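ZINC phosphodiesterase ELAC protein 1 (PDB 3ZWF) uses two zinc ions to cleave RNA phosphodiesters, showing some tRNA 3'-processing endonuclease activity and removing 2',3'-cyclic phosphates from cleaved tRNAs during their repair. Local coordinates at residues Asp2-Gly7 against Phe352-Ile357; Pro15-Ser20 against Thr310-Arg315; Cys30-Cys35 against Thr54-Thr59; Leu270-Thr275 against Gln293-Phe298. All blocks are in the same frame, centred on the assembly; numbering follows the deposited sequence. Where two conformers were deposited one is given.

Interaction 1. Residues Asp2-Gly7 against Phe352-Ile357. With EDO (1,2-ethanediol), chain H; EDO (1,2-ethanediol), chain G.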
loop_
_atom_site.group_PDB
_atom_site.type_symbol
_atom_site.label_atom_id
_atom_site.label_comp_id
_atom_site.label_asym_id
_atom_site.label_seq_id
_atom_site.Cartn_x
_atom_site.Cartn_y
_atom_site.Cartn_z
ATOM N N ASP A 2 7.105 -13.362 21.677
ATOM C CA ASP A 2 6.687 -14.128 20.509
ATOM C C ASP A 2 6.887 -13.365 19.216
ATOM O O ASP A 2 7.077 -12.152 19.207
ATOM C CB ASP A 2 5.267 -14.702 20.643
ATOM C CG ASP A 2 4.235 -13.681 21.038
ATOM O OD1 ASP A 2 4.132 -12.622 20.393
ATOM O OD2 ASP A 2 3.496 -13.955 22.006
ATOM N N VAL A 3 6.949 -14.132 18.146
ATOM C CA VAL A 3 7.054 -13.632 16.803
ATOM C C VAL A 3 5.788 -14.024 16.049
ATOM O O VAL A 3 5.413 -15.181 16.043
ATOM C CB VAL A 3 8.297 -14.257 16.183
ATOM C CG1 VAL A 3 8.571 -13.766 14.835
ATOM C CG2 VAL A 3 9.511 -13.944 17.093
ATOM N N THR A 4 5.138 -13.045 15.427
ATOM C CA THR A 4 3.959 -13.287 14.613
ATOM C C THR A 4 4.229 -12.908 13.151
ATOM O O THR A 4 4.565 -11.764 12.850
ATOM C CB THR A 4 2.744 -12.465 15.105
ATOM O OG1 THR A 4 2.427 -12.813 16.451
ATOM C CG2 THR A 4 1.497 -12.716 14.194
ATOM N N PHE A 5 4.082 -13.867 12.254
ATOM C CA PHE A 5 4.218 -13.617 10.814
ATOM C C PHE A 5 2.949 -13.042 10.243
ATOM O O PHE A 5 1.906 -13.669 10.286
ATOM C CB PHE A 5 4.625 -14.892 10.089
ATOM C CG PHE A 5 5.999 -15.339 10.462
ATOM C CD1 PHE A 5 6.180 -16.074 11.607
ATOM C CD2 PHE A 5 7.130 -14.920 9.748
ATOM C CE1 PHE A 5 7.465 -16.463 12.033
ATOM C CE2 PHE A 5 8.441 -15.312 10.195
ATOM C CZ PHE A 5 8.579 -16.067 11.308
ATOM N N LEU A 6 3.025 -11.867 9.645
ATOM C CA LEU A 6 1.880 -11.252 9.007
ATOM C C LEU A 6 1.846 -11.504 7.492
ATOM O O LEU A 6 0.775 -11.686 6.893
ATOM C CB LEU A 6 1.777 -9.762 9.326
ATOM C CG LEU A 6 1.588 -9.459 10.818
ATOM C CD1 LEU A 6 1.798 -8.010 11.140
ATOM C CD2 LEU A 6 0.239 -9.949 11.369
ATOM N N GLY A 7 3.020 -11.517 6.888
ATOM C CA GLY A 7 3.170 -11.798 5.481
ATOM C C GLY A 7 4.459 -12.520 5.210
ATOM O O GLY A 7 5.582 -12.090 5.654
ATOM N N PHE A 352 0.160 -15.630 9.854
ATOM C CA PHE A 352 -0.522 -15.704 11.170
ATOM C C PHE A 352 0.083 -16.724 12.119
ATOM O O PHE A 352 -0.392 -16.899 13.250
ATOM C CB PHE A 352 -2.034 -15.859 11.022
ATOM C CG PHE A 352 -2.626 -14.801 10.162
ATOM C CD1 PHE A 352 -2.653 -13.516 10.610
ATOM C CD2 PHE A 352 -3.127 -15.095 8.907
ATOM C CE1 PHE A 352 -3.154 -12.484 9.807
ATOM C CE2 PHE A 352 -3.635 -14.086 8.093
ATOM C CZ PHE A 352 -3.652 -12.786 8.554
ATOM N N MET A 353 1.158 -17.361 11.666
ATOM C CA MET A 353 1.931 -18.240 12.533
ATOM C C MET A 353 2.525 -17.416 13.683
ATOM O O MET A 353 3.029 -16.307 13.484
ATOM C CB MET A 353 3.049 -18.929 11.746
ATOM C CG MET A 353 3.905 -19.910 12.550
ATOM S SD MET A 353 5.274 -20.558 11.588
ATOM C CE MET A 353 4.453 -21.929 10.804
ATOM N N VAL A 354 2.403 -17.959 14.898
ATOM C CA VAL A 354 3.011 -17.363 16.061
ATOM C C VAL A 354 3.996 -18.350 16.646
ATOM O O VAL A 354 3.637 -19.480 16.876
ATOM C CB VAL A 354 1.968 -17.038 17.143
ATOM C CG1 VAL A 354 2.644 -16.355 18.333
ATOM C CG2 VAL A 354 0.874 -16.124 16.588
ATOM N N ILE A 355 5.228 -17.907 16.844
ATOM C CA ILE A 355 6.279 -18.710 17.479
ATOM C C ILE A 355 6.673 -18.029 18.784
ATOM O O ILE A 355 7.022 -16.882 18.799
ATOM C CB ILE A 355 7.535 -18.852 16.604
ATOM C CG1 ILE A 355 7.189 -19.558 15.296
ATOM C CG2 ILE A 355 8.595 -19.670 17.343
ATOM C CD1 ILE A 355 8.274 -19.516 14.259
ATOM N N SER A 356 6.638 -18.796 19.871
ATOM C CA SER A 356 6.913 -18.294 21.207
ATOM C C SER A 356 8.383 -18.608 21.469
ATOM O O SER A 356 8.840 -19.681 21.088
ATOM C CB SER A 356 6.019 -19.052 22.217
ATOM O OG SER A 356 5.856 -18.355 23.431
ATOM N N ILE A 357 9.130 -17.697 22.103
ATOM C CA ILE A 357 10.548 -17.970 22.403
ATOM C C ILE A 357 10.685 -18.063 23.921
ATOM O O ILE A 357 10.581 -17.063 24.624
ATOM C CB ILE A 357 11.531 -16.908 21.834
ATOM C CG1 ILE A 357 11.351 -16.714 20.320
ATOM C CG2 ILE A 357 12.958 -17.334 22.064
ATOM C CD1 ILE A 357 10.056 -16.141 19.924
HETATM C C1 EDO H . 3.310 -11.705 24.403
HETATM O O1 EDO H . 2.928 -10.502 25.083
HETATM C C2 EDO H . 4.821 -11.726 24.241
HETATM O O2 EDO H . 5.186 -12.905 23.540
HETATM C C1 EDO G . -1.943 -13.113 16.473
HETATM O O1 EDO G . -1.365 -13.683 15.294
HETATM C C2 EDO G . -1.129 -13.348 17.738
HETATM O O2 EDO G . 0.110 -12.667 17.680
#

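Interaction 2. Residues Pro15-Ser20 against Thr310-Arg315. With ZN (zinc ion), chain D.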
loop_
_atom_site.group_PDB
_atom_site.type_symbol
_atom_site.label_atom_id
_atom_site.label_comp_id
_atom_site.label_asym_id
_atom_site.label_seq_id
_atom_site.Cartn_x
_atom_site.Cartn_y
_atom_site.Cartn_z
ATOM N N PRO A 15 -3.428 -13.287 -1.979
ATOM C CA PRO A 15 -4.468 -13.778 -1.088
ATOM C C PRO A 15 -3.989 -14.887 -0.129
ATOM O O PRO A 15 -4.523 -15.017 0.973
ATOM C CB PRO A 15 -5.536 -14.327 -2.056
ATOM C CG PRO A 15 -5.345 -13.578 -3.318
ATOM C CD PRO A 15 -3.809 -13.440 -3.395
ATOM N N THR A 16 -2.961 -15.620 -0.518
ATOM C CA THR A 16 -2.451 -16.739 0.342
ATOM C C THR A 16 -1.246 -16.389 1.197
ATOM O O THR A 16 -1.023 -16.996 2.257
ATOM C CB THR A 16 -2.143 -17.967 -0.519
ATOM O OG1 THR A 16 -1.202 -17.633 -1.535
ATOM C CG2 THR A 16 -3.379 -18.465 -1.197
ATOM N N ARG A 17 -0.454 -15.422 0.733
ATOM C CA ARG A 17 0.716 -14.923 1.482
ATOM C C ARG A 17 0.872 -13.411 1.320
ATOM O O ARG A 17 1.117 -12.926 0.210
ATOM C CB ARG A 17 2.023 -15.592 1.052
ATOM C CG ARG A 17 2.144 -17.093 1.273
ATOM C CD ARG A 17 3.538 -17.558 0.892
ATOM N NE ARG A 17 3.771 -19.010 0.966
ATOM C CZ ARG A 17 4.055 -19.672 2.087
ATOM N NH1 ARG A 17 4.107 -19.048 3.261
ATOM N NH2 ARG A 17 4.307 -20.960 2.044
ATOM N N GLY A 18 0.711 -12.697 2.431
ATOM C CA GLY A 18 0.898 -11.252 2.457
ATOM C C GLY A 18 2.347 -10.871 2.163
ATOM O O GLY A 18 3.239 -11.738 2.176
ATOM N N ALA A 19 2.548 -9.612 1.831
ATOM C CA ALA A 19 3.884 -9.074 1.679
ATOM C C ALA A 19 4.598 -9.024 3.027
ATOM O O ALA A 19 3.981 -9.092 4.105
ATOM C CB ALA A 19 3.834 -7.711 1.054
ATOM N N SER A 20 5.913 -8.900 2.953
ATOM C CA SER A 20 6.749 -9.032 4.155
ATOM C C SER A 20 6.311 -8.171 5.345
ATOM O O SER A 20 6.183 -6.956 5.254
ATOM C CB SER A 20 8.202 -8.758 3.812
ATOM O OG SER A 20 8.649 -9.861 3.047
ATOM N N THR A 310 11.078 -17.812 5.215
ATOM C CA THR A 310 9.953 -16.969 4.807
ATOM C C THR A 310 10.267 -16.341 3.477
ATOM O O THR A 310 11.224 -16.697 2.805
ATOM C CB THR A 310 9.609 -15.954 5.921
ATOM O OG1 THR A 310 8.332 -15.347 5.689
ATOM C CG2 THR A 310 10.704 -14.885 6.052
ATOM N N HIS A 311 9.367 -15.449 3.032
ATOM C CA HIS A 311 9.529 -14.760 1.736
ATOM C C HIS A 311 9.589 -15.741 0.589
ATOM O O HIS A 311 10.457 -15.675 -0.261
ATOM C CB HIS A 311 10.771 -13.838 1.737
ATOM C CG HIS A 311 10.801 -12.799 0.661
ATOM N ND1 HIS A 311 11.392 -13.000 -0.568
ATOM C CD2 HIS A 311 10.434 -11.493 0.685
ATOM C CE1 HIS A 311 11.313 -11.893 -1.286
ATOM N NE2 HIS A 311 10.776 -10.953 -0.530
ATOM N N PHE A 312 8.578 -16.593 0.529
ATOM C CA PHE A 312 8.438 -17.581 -0.509
ATOM C C PHE A 312 7.812 -17.060 -1.803
ATOM O O PHE A 312 6.900 -16.265 -1.765
ATOM C CB PHE A 312 7.582 -18.737 0.007
ATOM C CG PHE A 312 8.149 -19.448 1.221
ATOM C CD1 PHE A 312 9.263 -20.234 1.087
ATOM C CD2 PHE A 312 7.536 -19.339 2.471
ATOM C CE1 PHE A 312 9.803 -20.865 2.199
ATOM C CE2 PHE A 312 8.060 -19.968 3.594
ATOM C CZ PHE A 312 9.167 -20.766 3.449
ATOM N N SER A 313 8.392 -17.469 -2.930
ATOM C CA SER A 313 7.853 -17.166 -4.239
ATOM C C SER A 313 6.340 -17.462 -4.245
ATOM O O SER A 313 5.874 -18.503 -3.733
ATOM C CB SER A 313 8.557 -17.994 -5.323
ATOM O OG SER A 313 7.967 -17.743 -6.605
ATOM N N GLN A 314 5.594 -16.514 -4.838
ATOM C CA GLN A 314 4.142 -16.641 -4.870
ATOM C C GLN A 314 3.723 -17.677 -5.938
ATOM O O GLN A 314 4.435 -17.923 -6.913
ATOM C CB GLN A 314 3.487 -15.289 -5.161
ATOM C CG GLN A 314 3.611 -14.248 -4.100
ATOM C CD GLN A 314 2.714 -14.422 -2.887
ATOM O OE1 GLN A 314 2.059 -15.452 -2.705
ATOM N NE2 GLN A 314 2.727 -13.404 -2.007
ATOM N N ARG A 315 2.570 -18.293 -5.716
ATOM C CA ARG A 315 2.019 -19.256 -6.664
ATOM C C ARG A 315 1.408 -18.409 -7.777
ATOM O O ARG A 315 0.247 -18.012 -7.687
ATOM C CB ARG A 315 0.969 -20.158 -5.998
HETATM ZN ZN ZN D . 11.135 -8.868 -1.112
HETATM O O HOH W 1 1.664 -18.074 -2.653
HETATM O O HOH W 2 3.876 -19.329 -2.013
HETATM O O HOH W 3 11.829 -7.060 -2.086
#

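Interaction 3. Residues Cys30-Cys35 against Thr54-Thr59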
loop_
_atom_site.group_PDB
_atom_site.type_symbol
_atom_site.label_atom_id
_atom_site.label_comp_id
_atom_site.label_asym_id
_atom_site.label_seq_id
_atom_site.Cartn_x
_atom_site.Cartn_y
_atom_site.Cartn_z
ATOM N N CYS A 30 4.975 -4.074 20.833
ATOM C CA CYS A 30 5.145 -4.656 19.492
ATOM C C CYS A 30 6.165 -3.899 18.661
ATOM O O CYS A 30 6.072 -2.673 18.511
ATOM C CB CYS A 30 3.804 -4.740 18.707
ATOM S SG CYS A 30 2.633 -5.886 19.384
ATOM N N TRP A 31 7.108 -4.639 18.090
ATOM C CA TRP A 31 8.024 -4.120 17.073
ATOM C C TRP A 31 7.755 -4.789 15.717
ATOM O O TRP A 31 7.739 -6.019 15.598
ATOM C CB TRP A 31 9.508 -4.328 17.422
ATOM C CG TRP A 31 9.958 -3.700 18.676
ATOM C CD1 TRP A 31 9.305 -2.774 19.435
ATOM C CD2 TRP A 31 11.226 -3.931 19.319
ATOM N NE1 TRP A 31 10.079 -2.434 20.531
ATOM C CE2 TRP A 31 11.253 -3.145 20.488
ATOM C CE3 TRP A 31 12.317 -4.740 19.018
ATOM C CZ2 TRP A 31 12.340 -3.137 21.353
ATOM C CZ3 TRP A 31 13.396 -4.762 19.901
ATOM C CH2 TRP A 31 13.391 -3.962 21.049
ATOM N N LEU A 32 7.532 -3.967 14.707
ATOM C CA LEU A 32 7.268 -4.453 13.365
ATOM C C LEU A 32 8.524 -4.442 12.491
ATOM O O LEU A 32 9.225 -3.436 12.384
ATOM C CB LEU A 32 6.171 -3.584 12.710
ATOM C CG LEU A 32 5.784 -3.880 11.246
ATOM C CD1 LEU A 32 5.159 -5.240 11.096
ATOM C CD2 LEU A 32 4.827 -2.780 10.746
ATOM N N PHE A 33 8.773 -5.563 11.848
ATOM C CA PHE A 33 9.888 -5.746 10.932
ATOM C C PHE A 33 9.299 -5.924 9.540
ATOM O O PHE A 33 8.661 -6.947 9.241
ATOM C CB PHE A 33 10.752 -6.956 11.338
ATOM C CG PHE A 33 11.511 -6.735 12.590
ATOM C CD1 PHE A 33 10.915 -6.933 13.831
ATOM C CD2 PHE A 33 12.835 -6.274 12.555
ATOM C CE1 PHE A 33 11.649 -6.704 15.035
ATOM C CE2 PHE A 33 13.535 -6.017 13.729
ATOM C CZ PHE A 33 12.940 -6.239 14.965
ATOM N N ASP A 34 9.520 -4.889 8.730
ATOM C CA ASP A 34 8.977 -4.718 7.370
ATOM C C ASP A 34 7.468 -4.461 7.358
ATOM O O ASP A 34 6.734 -4.753 8.305
ATOM C CB ASP A 34 9.403 -5.848 6.420
ATOM C CG ASP A 34 10.918 -5.727 6.004
ATOM O OD1 ASP A 34 11.459 -4.657 6.163
ATOM O OD2 ASP A 34 11.495 -6.701 5.491
ATOM N N CYS A 35 7.049 -3.846 6.270
ATOM C CA CYS A 35 5.681 -3.326 6.169
ATOM C C CYS A 35 5.228 -3.247 4.716
ATOM O O CYS A 35 4.983 -2.188 4.163
ATOM C CB CYS A 35 5.570 -1.967 6.871
ATOM S SG CYS A 35 3.879 -1.478 7.230
ATOM N N THR A 54 5.383 0.174 18.756
ATOM C CA THR A 54 6.228 1.290 19.210
ATOM C C THR A 54 7.477 1.538 18.346
ATOM O O THR A 54 8.086 2.616 18.387
ATOM C CB THR A 54 6.691 1.075 20.637
ATOM O OG1 THR A 54 7.383 -0.179 20.718
ATOM C CG2 THR A 54 5.515 1.029 21.592
ATOM N N LYS A 55 7.857 0.524 17.580
ATOM C CA LYS A 55 9.004 0.607 16.695
ATOM C C LYS A 55 8.747 -0.164 15.415
ATOM O O LYS A 55 8.082 -1.192 15.427
ATOM C CB LYS A 55 10.280 0.054 17.370
ATOM C CG LYS A 55 10.636 0.731 18.694
ATOM C CD LYS A 55 11.990 0.284 19.245
ATOM C CE LYS A 55 12.157 0.695 20.713
ATOM N NZ LYS A 55 12.110 2.151 20.860
ATOM N N ILE A 56 9.331 0.345 14.338
ATOM C CA ILE A 56 9.264 -0.251 13.024
ATOM C C ILE A 56 10.641 -0.268 12.396
ATOM O O ILE A 56 11.370 0.739 12.426
ATOM C CB ILE A 56 8.241 0.556 12.115
ATOM C CG1 ILE A 56 6.869 0.564 12.803
ATOM C CG2 ILE A 56 8.137 -0.055 10.728
ATOM C CD1 ILE A 56 5.822 1.444 12.147
ATOM N N PHE A 57 11.013 -1.409 11.848
ATOM C CA PHE A 57 12.304 -1.631 11.247
ATOM C C PHE A 57 12.102 -2.077 9.803
ATOM O O PHE A 57 11.472 -3.102 9.561
ATOM C CB PHE A 57 13.098 -2.721 12.024
ATOM C CG PHE A 57 13.267 -2.441 13.503
ATOM C CD1 PHE A 57 12.271 -2.729 14.424
ATOM C CD2 PHE A 57 14.459 -1.885 13.970
ATOM C CE1 PHE A 57 12.420 -2.456 15.758
ATOM C CE2 PHE A 57 14.612 -1.610 15.304
ATOM C CZ PHE A 57 13.618 -1.913 16.219
ATOM N N ILE A 58 12.712 -1.355 8.866
ATOM C CA ILE A 58 12.595 -1.684 7.428
ATOM C C ILE A 58 13.905 -2.169 6.865
ATOM O O ILE A 58 14.947 -1.488 7.004
ATOM C CB ILE A 58 12.112 -0.429 6.610
ATOM C CG1 ILE A 58 10.773 0.102 7.127
ATOM C CG2 ILE A 58 12.028 -0.764 5.118
ATOM C CD1 ILE A 58 9.572 -0.889 7.085
ATOM N N THR A 59 13.896 -3.388 6.308
ATOM C CA THR A 59 15.157 -4.071 5.879
ATOM C C THR A 59 15.747 -3.490 4.599
ATOM O O THR A 59 16.943 -3.404 4.446
ATOM C CB THR A 59 14.973 -5.550 5.651
ATOM O OG1 THR A 59 13.944 -5.769 4.664
ATOM C CG2 THR A 59 14.592 -6.274 6.971
#

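Interaction 4. Residues Leu270-Thr275 against Gln293-Phe298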
loop_
_atom_site.group_PDB
_atom_site.type_symbol
_atom_site.label_atom_id
_atom_site.label_comp_id
_atom_site.label_asym_id
_atom_site.label_seq_id
_atom_site.Cartn_x
_atom_site.Cartn_y
_atom_site.Cartn_z
ATOM N N LEU A 270 16.282 -17.401 14.134
ATOM C CA LEU A 270 16.836 -16.755 12.956
ATOM C C LEU A 270 15.790 -16.818 11.826
ATOM O O LEU A 270 15.398 -17.906 11.426
ATOM C CB LEU A 270 18.118 -17.448 12.511
ATOM C CG LEU A 270 18.740 -17.035 11.177
ATOM C CD1 LEU A 270 19.059 -15.573 11.172
ATOM C CD2 LEU A 270 20.026 -17.850 10.984
ATOM N N ILE A 271 15.351 -15.653 11.364
ATOM C CA ILE A 271 14.353 -15.517 10.256
ATOM C C ILE A 271 15.095 -15.115 8.982
ATOM O O ILE A 271 15.826 -14.116 8.950
ATOM C CB ILE A 271 13.279 -14.515 10.569
ATOM C CG1 ILE A 271 12.572 -14.873 11.877
ATOM C CG2 ILE A 271 12.292 -14.351 9.327
ATOM C CD1 ILE A 271 11.500 -13.868 12.231
ATOM N N HIS A 272 14.993 -15.974 7.979
ATOM C CA HIS A 272 15.758 -15.842 6.747
ATOM C C HIS A 272 14.824 -16.097 5.544
ATOM O O HIS A 272 13.958 -16.955 5.587
ATOM C CB HIS A 272 16.912 -16.866 6.745
ATOM C CG HIS A 272 18.023 -16.552 5.796
ATOM N ND1 HIS A 272 17.874 -16.595 4.422
ATOM C CD2 HIS A 272 19.332 -16.258 6.028
ATOM C CE1 HIS A 272 19.032 -16.265 3.859
ATOM N NE2 HIS A 272 19.929 -16.065 4.806
ATOM N N GLU A 273 15.064 -15.363 4.465
ATOM C CA GLU A 273 14.332 -15.690 3.230
ATOM C C GLU A 273 14.765 -17.000 2.553
ATOM O O GLU A 273 15.882 -17.489 2.682
ATOM C CB GLU A 273 14.460 -14.578 2.202
ATOM C CG GLU A 273 15.854 -14.403 1.629
ATOM C CD GLU A 273 15.758 -14.112 0.144
ATOM O OE1 GLU A 273 15.390 -15.039 -0.621
ATOM O OE2 GLU A 273 15.961 -12.951 -0.242
ATOM N N ALA A 274 13.826 -17.598 1.859
ATOM C CA ALA A 274 14.123 -18.680 0.917
ATOM C C ALA A 274 13.164 -18.557 -0.259
ATOM O O ALA A 274 12.198 -19.304 -0.358
ATOM C CB ALA A 274 13.995 -20.054 1.562
ATOM N N THR A 275 13.453 -17.570 -1.098
ATOM C CA THR A 275 12.530 -17.186 -2.175
ATOM C C THR A 275 12.242 -18.324 -3.155
ATOM O O THR A 275 11.077 -18.578 -3.525
ATOM C CB THR A 275 12.985 -15.903 -2.926
ATOM O OG1 THR A 275 13.124 -14.824 -1.990
ATOM C CG2 THR A 275 11.965 -15.558 -4.008
ATOM N N GLN A 293 18.896 -24.218 1.005
ATOM C CA GLN A 293 20.258 -24.681 1.342
ATOM C C GLN A 293 21.163 -23.512 1.732
ATOM O O GLN A 293 22.011 -23.633 2.600
ATOM C CB GLN A 293 20.865 -25.486 0.210
ATOM C CG GLN A 293 22.220 -26.154 0.605
ATOM C CD GLN A 293 22.216 -27.001 1.897
ATOM O OE1 GLN A 293 22.938 -26.669 2.884
ATOM N NE2 GLN A 293 21.468 -28.105 1.885
ATOM N N MET A 294 20.957 -22.352 1.115
ATOM C CA MET A 294 21.807 -21.185 1.434
ATOM C C MET A 294 21.482 -20.677 2.832
ATOM O O MET A 294 22.396 -20.362 3.640
ATOM C CB MET A 294 21.617 -20.051 0.409
ATOM C CG MET A 294 22.072 -20.424 -0.985
ATOM S SD MET A 294 21.478 -19.273 -2.243
ATOM C CE MET A 294 22.147 -17.701 -1.619
ATOM N N ALA A 295 20.190 -20.662 3.145
ATOM C CA ALA A 295 19.726 -20.222 4.457
ATOM C C ALA A 295 20.216 -21.193 5.553
ATOM O O ALA A 295 20.683 -20.766 6.611
ATOM C CB ALA A 295 18.211 -20.100 4.494
ATOM N N ALA A 296 20.106 -22.486 5.260
ATOM C CA ALA A 296 20.464 -23.559 6.193
ATOM C C ALA A 296 21.963 -23.515 6.518
ATOM O O ALA A 296 22.384 -23.714 7.653
ATOM C CB ALA A 296 20.078 -24.927 5.611
ATOM N N THR A 297 22.753 -23.230 5.493
ATOM C CA THR A 297 24.192 -23.157 5.630
ATOM C C THR A 297 24.561 -21.960 6.522
ATOM O O THR A 297 25.441 -22.064 7.416
ATOM C CB THR A 297 24.851 -23.035 4.248
ATOM O OG1 THR A 297 24.658 -24.242 3.522
ATOM C CG2 THR A 297 26.380 -22.792 4.379
ATOM N N PHE A 298 23.893 -20.829 6.310
ATOM C CA PHE A 298 24.099 -19.663 7.191
ATOM C C PHE A 298 23.663 -19.938 8.641
ATOM O O PHE A 298 24.366 -19.568 9.587
ATOM C CB PHE A 298 23.397 -18.408 6.671
ATOM C CG PHE A 298 23.602 -17.223 7.551
ATOM C CD1 PHE A 298 24.866 -16.623 7.653
ATOM C CD2 PHE A 298 22.575 -16.749 8.344
ATOM C CE1 PHE A 298 25.059 -15.521 8.471
ATOM C CE2 PHE A 298 22.759 -15.617 9.144
ATOM C CZ PHE A 298 23.999 -15.016 9.216
#

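Interaction 1. Residues Asp2-Gly7 against Phe352-Ile357
Val-3 and Ile-355 form a hydrogen-bonded antiparallel pair. Val-3 N gives its hydrogen to Ile-355 O at 2.8 Å. Ile-355 N returns a bond of the same length to Val-3 O. Further on, Phe-5 N binds Met-353 O at 2.9 Å, and Phe-352 N reaches Phe-5 O at 2.7 Å. Asp-2 with Ser-356 and Thr-4 with Val-354 are the non-hydrogen-bonded pairs.

The side chains divide between the two faces of the sheet. On the face of Val-3 and Ile-355, CG2 of Val-3 meets CD1 of Ile-357 at 3.6 Å. With chi1 at -176°, CG1 of Val-3 is anti to the backbone N, which leaves CG2 on the side of Ile-357. Phe-5 CE1 lies 3.9 Å from Ile-355 CD1, which comes up at the edge of the ring. Met-353 SD lies 5.3 Å from the centroid of the Phe-5 ring, obliquely, in a Met-aromatic contact. Val-308 of strand 306-310 touches both Phe-5 and Ile-355, so this face looks into the core between the two sheets.

On the other face, Thr-4 OG1 passes 3.7 Å from Val-354 CG2 and shares a hydrogen bond with an ethanediol. Asp-2 OD1 forms a salt bridge with Arg-25 of strand 21-26, the neighbour on the far side of strand 2-5. Leu-6 and Gly-7 both face Ala-21 in a classic beta bulge, where the chain turns a corner.

The chemistry is therefore two-sided. Backbone bonds join the two ends of the chain. Apolar side chains line the face toward the other sheet, while the face of Asp-2, Thr-4 and Ser-356 is mixed, with Val-354 among its polar groups.

Interaction 2. Residues Pro15-Ser20 against Thr310-Arg315
The guanidinium of Arg-17 has Phe-312 CD2 over one face, 3.5 Å from Arg-17 CZ. The two planes are inclined by 47°, so this is an oblique contact and not a flat stack. Water 2 lies in the guanidinium plane, at its edge. It accepts from Arg-17 NE at 3.0 Å and donates to Ser-313 O. The chain of Arg-17 is extended from CG to NE, which carries the flat group out to the phenyl ring. Arg-17 NH1 is held by Thr-8 and by the carbonyl of Ala-349.

In one of its two conformers, Ser-20 OG lies in plane at the edge of the His-311 ring, 3.4 Å from His-311 CD2, so this contact is less certain. His-311 NE2 binds a zinc ion at 2.2 Å. Its ND1 is hydrogen-bonded to Thr-275 OG1, a second-shell contact that probably helps fix the rotation of the ring.

The amide of Gln-314 joins the two loops directly. Gln-314 NE2 donates to Arg-17 O at 2.8 Å, with the acceptor close to the amide plane. A bend at chi2 (-76°) turns the amide back to that carbonyl. NE2 also bonds to Tyr-12 O, and OE1 bonds to Ser-14 OG. Water 1 links Gln-314 OE1 at 2.7 Å with Thr-16 OG1 and Arg-315 N.

Asp-64, His-65 and Asp-251 share the zinc ion with His-311, and water 3 is a further ligand. Two loops meeting beside a histidine ligand at the end of a strand belong to the dinuclear zinc site of the metallo-beta-lactamase fold, here in its RNase Z form.

Interaction 3. Residues Cys30-Cys35 against Thr54-Thr59
Asp-34 and Thr-59 make the polar end of this contact. The carboxylate takes two bonds from one residue: Thr-59 N donates to Asp-34 OD1 at 2.8 Å, and Thr-59 OG1 donates to Asp-34 OD2 at 2.7 Å. Both oxygens use their syn lone pairs. With chi1 at 57°, Thr-59 OG1 sits between backbone N and carbonyl carbon, within reach of OD2. OD2 also accepts from His-65 ND1, so Asp-34 is a second-shell residue that probably helps orient this zinc ligand.

The two strands run parallel, and donors and acceptors alternate between them. Thr-54 N binds Cys-30 O, Leu-32 N binds Lys-55 O, and Phe-57 N binds Leu-32 O at 2.8 Å. Asp-34 N closes the series on Phe-57 O, at an N-H...O angle of 167°. Lys-55 N is buried with no partner in the model.

Trp-31, Phe-33 and Phe-57 form an aromatic cluster on one face. The rings of Phe-33 and Phe-57 make an offset stack, with centroids 4.6 Å apart and planes at 9°. Lys-55 CD lies over the five-membered ring of Trp-31, 3.9 Å from its centroid. The amine reaches Glu-90 in a salt bridge. Thr-54 OG1 lies in the indole plane at its edge, and it and Trp-31 NE1 are hydrogen-bonded to Glu-29.

Leu-32 and Ile-56 pack on the other face, against Leu-69 and Leu-72 of helix 69-79. Strand 53-57 leads into the loop of the zinc ligands His-60, His-62, Asp-64 and His-65; strand 29-33 leads to second-shell Asp-34. Strand 29-33, helix 39-45 and strand 53-57 are a beta-alpha-beta unit of the metallo-beta-lactamase fold.

Interaction 4. Residues Leu270-Thr275 against Gln293-Phe298
Strand 270-273 and helix 293-298 run nearly antiparallel, with axes 8.6 Å apart at closest approach and 152° between their directions. They belong to the second half of the metallo-beta-lactamase alpha-beta/beta-alpha sandwich, where a helix packs on the outer side of a sheet. Ala-295 presses its methyl over one face of the His-272 ring. Ala-295 CB stands 3.8 Å from the centroid of that His-272 ring, a CH-pi contact. Phe-298 CD2 comes to the edge of the same ring, 4.0 Å from His-272 CD2. Leu-270 crosses Phe-298 at about a right angle, and its CD2 lies 3.8 Å from Phe-298 CD2. Placing CG anti to the backbone N (chi1 172°) helps send the leucine branch toward the helix. Leu-307 of the adjacent strand touches both Leu-270 and His-272.

Glu-273 lies beside the zinc site, next to Asp-251 and His-311. Its OE1 accepts from Thr-275 OG1 and Thr-275 N on the same face of the carboxylate, and also from Ser-290 N. Its OE2 is held by His-289 and Cys-252 N. The imidazole is fixed too: His-272 ND1 donates to Glu-273 O at 2.8 Å, in the carbonyl plane and on a lone pair.

How the interactions relate
Interactions 1 and 3 lie in one mixed sheet, their centres 14 Å apart. Strand 21-26 stands between strands 2-5 and 29-33. Interaction 4 belongs to the second sheet and its outer helix. Ile-271 of that sheet packs on Val-3 and Phe-5 of interaction 1, so the inner faces of the two sheets meet there. Interaction 2 lies at the loop ends and touches all three others. Its Thr-310 O is probably hydrogen-bonded to Ala-274 N of interaction 4. Along the chain, interaction 1 encloses interaction 2, which in turn encloses interactions 3 and 4 in series. Both halves of the sandwich thus supply loops to the zinc site, and pairing of the chain ends completes the first sheet.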